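Local coordinates for protein tyrosinase (Burkholderia thailandensis, PDB 5ZRD) that uses a pair of copper ions to oxidise monophenols to catechols and, as tyrosinases do, probably onward to quinones, at residues A[89-99]-A[386-396]. Sequence-based numbering, arbitrary orientation.
Sequences LFPTWHRMYVY and SEDCINIERQL. With CU (copper (II) ion), chain J.
Arg95 NH1 donates an almost straight hydrogen bond (171°) to Cys389 O, 2.9 Å away, and Gln331 OE1 accepts from the same nitrogen. Cys389 O lies in the guanidinium plane, while Ile392 CG2 sits over one face, 3.5 Å from Arg95 CZ. The chain reaches this place by leaving with CG anti to the backbone N (chi1 174°) and bending at chi3. Arginine suits a buried spot like this because its rim can serve several acceptors at once while its flat face packs against a methyl: NE is salt-bridged to Asp324 of helix 315-334.

One turn earlier, the hydroxyls of Thr92 and Ser386 share a hydrogen bond (OG1 to OG, 2.8 Å), small groups that let the backbones come close. On the other flank of Cys389 from the guanidinium, flexible Met96 bends its chain to bring SD 3.6 Å from Cys389 CB. Farther along, Leu396 lays CD2 over the Tyr99 ring, a CH-pi contact 4.2 Å from the centroid, and a water donating to Leu396 O bonds weakly to Tyr99 OH.

Thr92, Arg95, Met96 and Tyr99 lie on the side of helix 90-108 turned from the copper that His94 NE2 binds together with His57 and His85, one of the pair held in the central helical bundle of tyrosinases.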
loop_
_atom_site.group_PDB
_atom_site.type_symbol
_atom_site.label_atom_id
_atom_site.label_comp_id
_atom_site.label_asym_id
_atom_site.label_seq_id
_atom_site.Cartn_x
_atom_site.Cartn_y
_atom_site.Cartn_z
ATOM N N LEU A 89 0.049 15.180 26.816
ATOM C CA LEU A 89 -1.293 14.766 27.221
ATOM C C LEU A 89 -1.232 13.618 28.238
ATOM O O LEU A 89 -2.270 13.167 28.680
ATOM C CB LEU A 89 -2.070 14.342 25.971
ATOM C CG LEU A 89 -2.168 15.415 24.884
ATOM C CD1 LEU A 89 -3.093 14.964 23.768
ATOM C CD2 LEU A 89 -2.647 16.730 25.464
ATOM N N PHE A 90 -0.056 13.155 28.647
ATOM C CA PHE A 90 -0.038 11.998 29.562
ATOM C C PHE A 90 -0.873 12.285 30.837
ATOM O O PHE A 90 -1.721 11.492 31.232
ATOM C CB PHE A 90 1.397 11.532 29.844
ATOM C CG PHE A 90 1.501 10.637 31.049
ATOM C CD1 PHE A 90 1.315 9.276 30.936
ATOM C CD2 PHE A 90 1.689 11.156 32.311
ATOM C CE1 PHE A 90 1.361 8.450 32.051
ATOM C CE2 PHE A 90 1.762 10.341 33.422
ATOM C CZ PHE A 90 1.595 8.982 33.293
ATOM N N PRO A 91 -0.605 13.369 31.534
ATOM C CA PRO A 91 -1.278 13.598 32.820
ATOM C C PRO A 91 -2.795 13.829 32.709
ATOM O O PRO A 91 -3.564 13.309 33.515
ATOM C CB PRO A 91 -0.636 14.891 33.338
ATOM C CG PRO A 91 0.746 14.852 32.743
ATOM C CD PRO A 91 0.504 14.305 31.354
ATOM N N THR A 92 -3.181 14.649 31.739
ATOM C CA THR A 92 -4.549 15.060 31.584
ATOM C C THR A 92 -5.389 13.927 30.990
ATOM O O THR A 92 -6.552 13.801 31.279
ATOM C CB THR A 92 -4.630 16.294 30.676
ATOM O OG1 THR A 92 -3.862 16.120 29.481
ATOM C CG2 THR A 92 -4.141 17.516 31.395
ATOM N N TRP A 93 -4.802 13.158 30.092
ATOM C CA TRP A 93 -5.541 12.051 29.505
ATOM C C TRP A 93 -5.866 11.059 30.603
ATOM O O TRP A 93 -7.015 10.604 30.665
ATOM C CB TRP A 93 -4.808 11.368 28.352
ATOM C CG TRP A 93 -5.662 10.340 27.689
ATOM C CD1 TRP A 93 -6.532 10.552 26.659
ATOM C CD2 TRP A 93 -5.798 8.956 28.062
ATOM N NE1 TRP A 93 -7.165 9.384 26.336
ATOM C CE2 TRP A 93 -6.760 8.395 27.198
ATOM C CE3 TRP A 93 -5.218 8.147 29.043
ATOM C CZ2 TRP A 93 -7.152 7.065 27.278
ATOM C CZ3 TRP A 93 -5.604 6.828 29.123
ATOM C CH2 TRP A 93 -6.552 6.298 28.244
ATOM N N HIS A 94 -4.858 10.715 31.413
ATOM C CA HIS A 94 -5.091 9.720 32.459
ATOM C C HIS A 94 -6.009 10.306 33.524
ATOM O O HIS A 94 -6.735 9.560 34.123
ATOM C CB HIS A 94 -3.805 9.179 33.073
ATOM C CG HIS A 94 -3.083 8.319 32.116
ATOM N ND1 HIS A 94 -2.364 8.849 31.115
ATOM C CD2 HIS A 94 -3.035 6.975 31.971
ATOM C CE1 HIS A 94 -1.883 7.872 30.364
ATOM N NE2 HIS A 94 -2.256 6.706 30.887
ATOM N N ARG A 95 -5.994 11.625 33.723
ATOM C CA ARG A 95 -6.923 12.249 34.666
ATOM C C ARG A 95 -8.354 11.925 34.240
ATOM O O ARG A 95 -9.167 11.543 35.081
ATOM C CB ARG A 95 -6.712 13.768 34.744
ATOM C CG ARG A 95 -7.731 14.538 35.584
ATOM C CD ARG A 95 -7.210 15.921 35.940
ATOM N NE ARG A 95 -6.244 15.858 37.026
ATOM C CZ ARG A 95 -5.533 16.872 37.502
ATOM N NH1 ARG A 95 -5.716 18.091 37.022
ATOM N NH2 ARG A 95 -4.688 16.656 38.500
ATOM N N MET A 96 -8.642 12.094 32.961
ATOM C CA MET A 96 -9.960 11.877 32.486
ATOM C C MET A 96 -10.275 10.375 32.496
ATOM O O MET A 96 -11.432 9.965 32.785
ATOM C CB MET A 96 -10.141 12.455 31.087
ATOM C CG MET A 96 -10.170 13.968 31.091
ATOM S SD MET A 96 -11.327 14.646 32.307
ATOM C CE MET A 96 -12.803 13.756 31.804
ATOM N N TYR A 97 -9.259 9.554 32.228
ATOM C CA TYR A 97 -9.467 8.102 32.182
ATOM C C TYR A 97 -9.964 7.637 33.537
ATOM O O TYR A 97 -10.940 6.877 33.620
ATOM C CB TYR A 97 -8.196 7.356 31.780
ATOM C CG TYR A 97 -8.314 5.881 31.473
ATOM C CD1 TYR A 97 -9.508 5.279 31.104
ATOM C CD2 TYR A 97 -7.187 5.085 31.497
ATOM C CE1 TYR A 97 -9.587 3.931 30.777
ATOM C CE2 TYR A 97 -7.234 3.754 31.133
ATOM C CZ TYR A 97 -8.437 3.173 30.783
ATOM O OH TYR A 97 -8.468 1.857 30.466
ATOM N N VAL A 98 -9.314 8.121 34.572
ATOM C CA VAL A 98 -9.650 7.681 35.915
ATOM C C VAL A 98 -11.042 8.191 36.266
ATOM O O VAL A 98 -11.829 7.508 36.919
ATOM C CB VAL A 98 -8.651 8.187 36.957
ATOM C CG1 VAL A 98 -9.091 7.780 38.357
ATOM C CG2 VAL A 98 -7.253 7.679 36.677
ATOM N N TYR A 99 -11.284 9.433 35.880
ATOM C CA TYR A 99 -12.538 10.087 36.188
ATOM C C TYR A 99 -13.671 9.336 35.493
ATOM O O TYR A 99 -14.655 9.105 36.108
ATOM C CB TYR A 99 -12.517 11.536 35.703
ATOM C CG TYR A 99 -13.784 12.322 35.915
ATOM C CD1 TYR A 99 -14.103 12.815 37.164
ATOM C CD2 TYR A 99 -14.626 12.635 34.862
ATOM C CE1 TYR A 99 -15.240 13.573 37.367
ATOM C CE2 TYR A 99 -15.768 13.402 35.048
ATOM C CZ TYR A 99 -16.066 13.879 36.307
ATOM O OH TYR A 99 -17.170 14.636 36.540
ATOM N N SER A 386 -7.907 18.878 27.592
ATOM C CA SER A 386 -7.138 19.192 28.761
ATOM C C SER A 386 -7.693 20.452 29.437
ATOM O O SER A 386 -7.578 20.580 30.653
ATOM C CB SER A 386 -5.683 19.371 28.426
ATOM O OG SER A 386 -5.082 18.151 28.034
ATOM N N GLU A 387 -8.309 21.356 28.668
ATOM C CA GLU A 387 -8.755 22.673 29.200
ATOM C C GLU A 387 -9.922 22.437 30.165
ATOM O O GLU A 387 -10.087 23.175 31.102
ATOM C CB GLU A 387 -9.043 23.646 28.044
ATOM C CG GLU A 387 -8.913 25.120 28.412
ATOM C CD GLU A 387 -7.554 25.807 28.258
ATOM O OE1 GLU A 387 -7.022 25.813 27.124
ATOM O OE2 GLU A 387 -7.052 26.394 29.266
ATOM N N ASP A 388 -10.647 21.335 29.970
ATOM C CA ASP A 388 -11.754 20.924 30.814
ATOM C C ASP A 388 -11.375 20.222 32.128
ATOM O O ASP A 388 -12.289 19.973 32.910
ATOM C CB ASP A 388 -12.663 19.977 30.022
ATOM C CG ASP A 388 -13.207 20.610 28.753
ATOM O OD1 ASP A 388 -13.732 21.737 28.858
ATOM O OD2 ASP A 388 -13.082 20.017 27.649
ATOM N N CYS A 389 -10.083 19.920 32.401
ATOM C CA CYS A 389 -9.714 19.127 33.639
ATOM C C CYS A 389 -8.416 19.623 34.283
ATOM O O CYS A 389 -7.634 18.854 34.927
ATOM C CB CYS A 389 -9.599 17.637 33.349
ATOM S SG CYS A 389 -8.443 17.247 32.009
ATOM N N ILE A 390 -8.220 20.933 34.219
ATOM C CA ILE A 390 -7.085 21.533 34.923
ATOM C C ILE A 390 -7.362 21.550 36.436
ATOM O O ILE A 390 -6.538 21.123 37.264
ATOM C CB ILE A 390 -6.763 22.915 34.332
ATOM C CG1 ILE A 390 -6.494 22.779 32.829
ATOM C CG2 ILE A 390 -5.600 23.565 35.074
ATOM C CD1 ILE A 390 -6.194 24.059 32.114
ATOM N N ASN A 391 -8.531 22.009 36.823
ATOM C CA ASN A 391 -8.797 22.165 38.220
ATOM C C ASN A 391 -9.791 21.088 38.627
ATOM O O ASN A 391 -10.982 21.185 38.285
ATOM C CB ASN A 391 -9.353 23.552 38.550
ATOM C CG ASN A 391 -9.535 23.745 40.038
ATOM O OD1 ASN A 391 -10.029 22.855 40.728
ATOM N ND2 ASN A 391 -9.091 24.881 40.552
ATOM N N ILE A 392 -9.316 20.092 39.364
ATOM C CA ILE A 392 -10.207 18.976 39.649
ATOM C C ILE A 392 -11.392 19.430 40.537
ATOM O O ILE A 392 -12.445 18.825 40.437
ATOM C CB ILE A 392 -9.463 17.777 40.280
ATOM C CG1 ILE A 392 -8.791 18.146 41.595
ATOM C CG2 ILE A 392 -8.483 17.155 39.299
ATOM C CD1 ILE A 392 -8.221 16.962 42.342
ATOM N N GLU A 393 -11.227 20.421 41.425
ATOM C CA GLU A 393 -12.303 20.844 42.364
ATOM C C GLU A 393 -13.356 21.664 41.590
ATOM O O GLU A 393 -14.525 21.289 41.544
ATOM C CB GLU A 393 -11.710 21.617 43.542
ATOM C CG GLU A 393 -10.750 20.804 44.390
ATOM C CD GLU A 393 -9.952 21.559 45.459
ATOM O OE1 GLU A 393 -9.805 22.802 45.331
ATOM O OE2 GLU A 393 -9.446 20.904 46.422
ATOM N N ARG A 394 -12.929 22.676 40.845
ATOM C CA ARG A 394 -13.863 23.589 40.141
ATOM C C ARG A 394 -14.443 22.949 38.886
ATOM O O ARG A 394 -15.553 23.282 38.538
ATOM C CB ARG A 394 -13.204 24.914 39.739
ATOM C CG ARG A 394 -12.543 25.642 40.902
ATOM C CD ARG A 394 -11.898 26.968 40.517
ATOM N NE ARG A 394 -11.321 27.586 41.706
ATOM C CZ ARG A 394 -12.006 28.198 42.692
ATOM N NH1 ARG A 394 -13.238 28.655 42.475
ATOM N NH2 ARG A 394 -11.436 28.346 43.888
ATOM N N GLN A 395 -13.720 22.097 38.163
ATOM C CA GLN A 395 -14.281 21.604 36.893
ATOM C C GLN A 395 -14.819 20.162 37.021
ATOM O O GLN A 395 -15.691 19.777 36.233
ATOM C CB GLN A 395 -13.247 21.721 35.776
ATOM C CG GLN A 395 -12.832 23.147 35.436
ATOM C CD GLN A 395 -11.628 23.163 34.514
ATOM O OE1 GLN A 395 -10.496 22.909 34.929
ATOM N NE2 GLN A 395 -11.850 23.445 33.244
ATOM N N LEU A 396 -14.320 19.334 37.940
ATOM C CA LEU A 396 -14.692 17.890 37.953
ATOM C C LEU A 396 -15.360 17.492 39.288
ATOM O O LEU A 396 -15.850 16.377 39.426
ATOM C CB LEU A 396 -13.444 17.026 37.699
ATOM C CG LEU A 396 -12.748 17.180 36.343
ATOM C CD1 LEU A 396 -11.587 16.210 36.239
ATOM C CD2 LEU A 396 -13.690 16.960 35.168
HETATM CU CU CU J . -1.493 4.856 30.063
HETATM O O HOH W 1 -17.675 14.376 39.869
HETATM O O HOH W 2 -18.032 17.818 36.060
#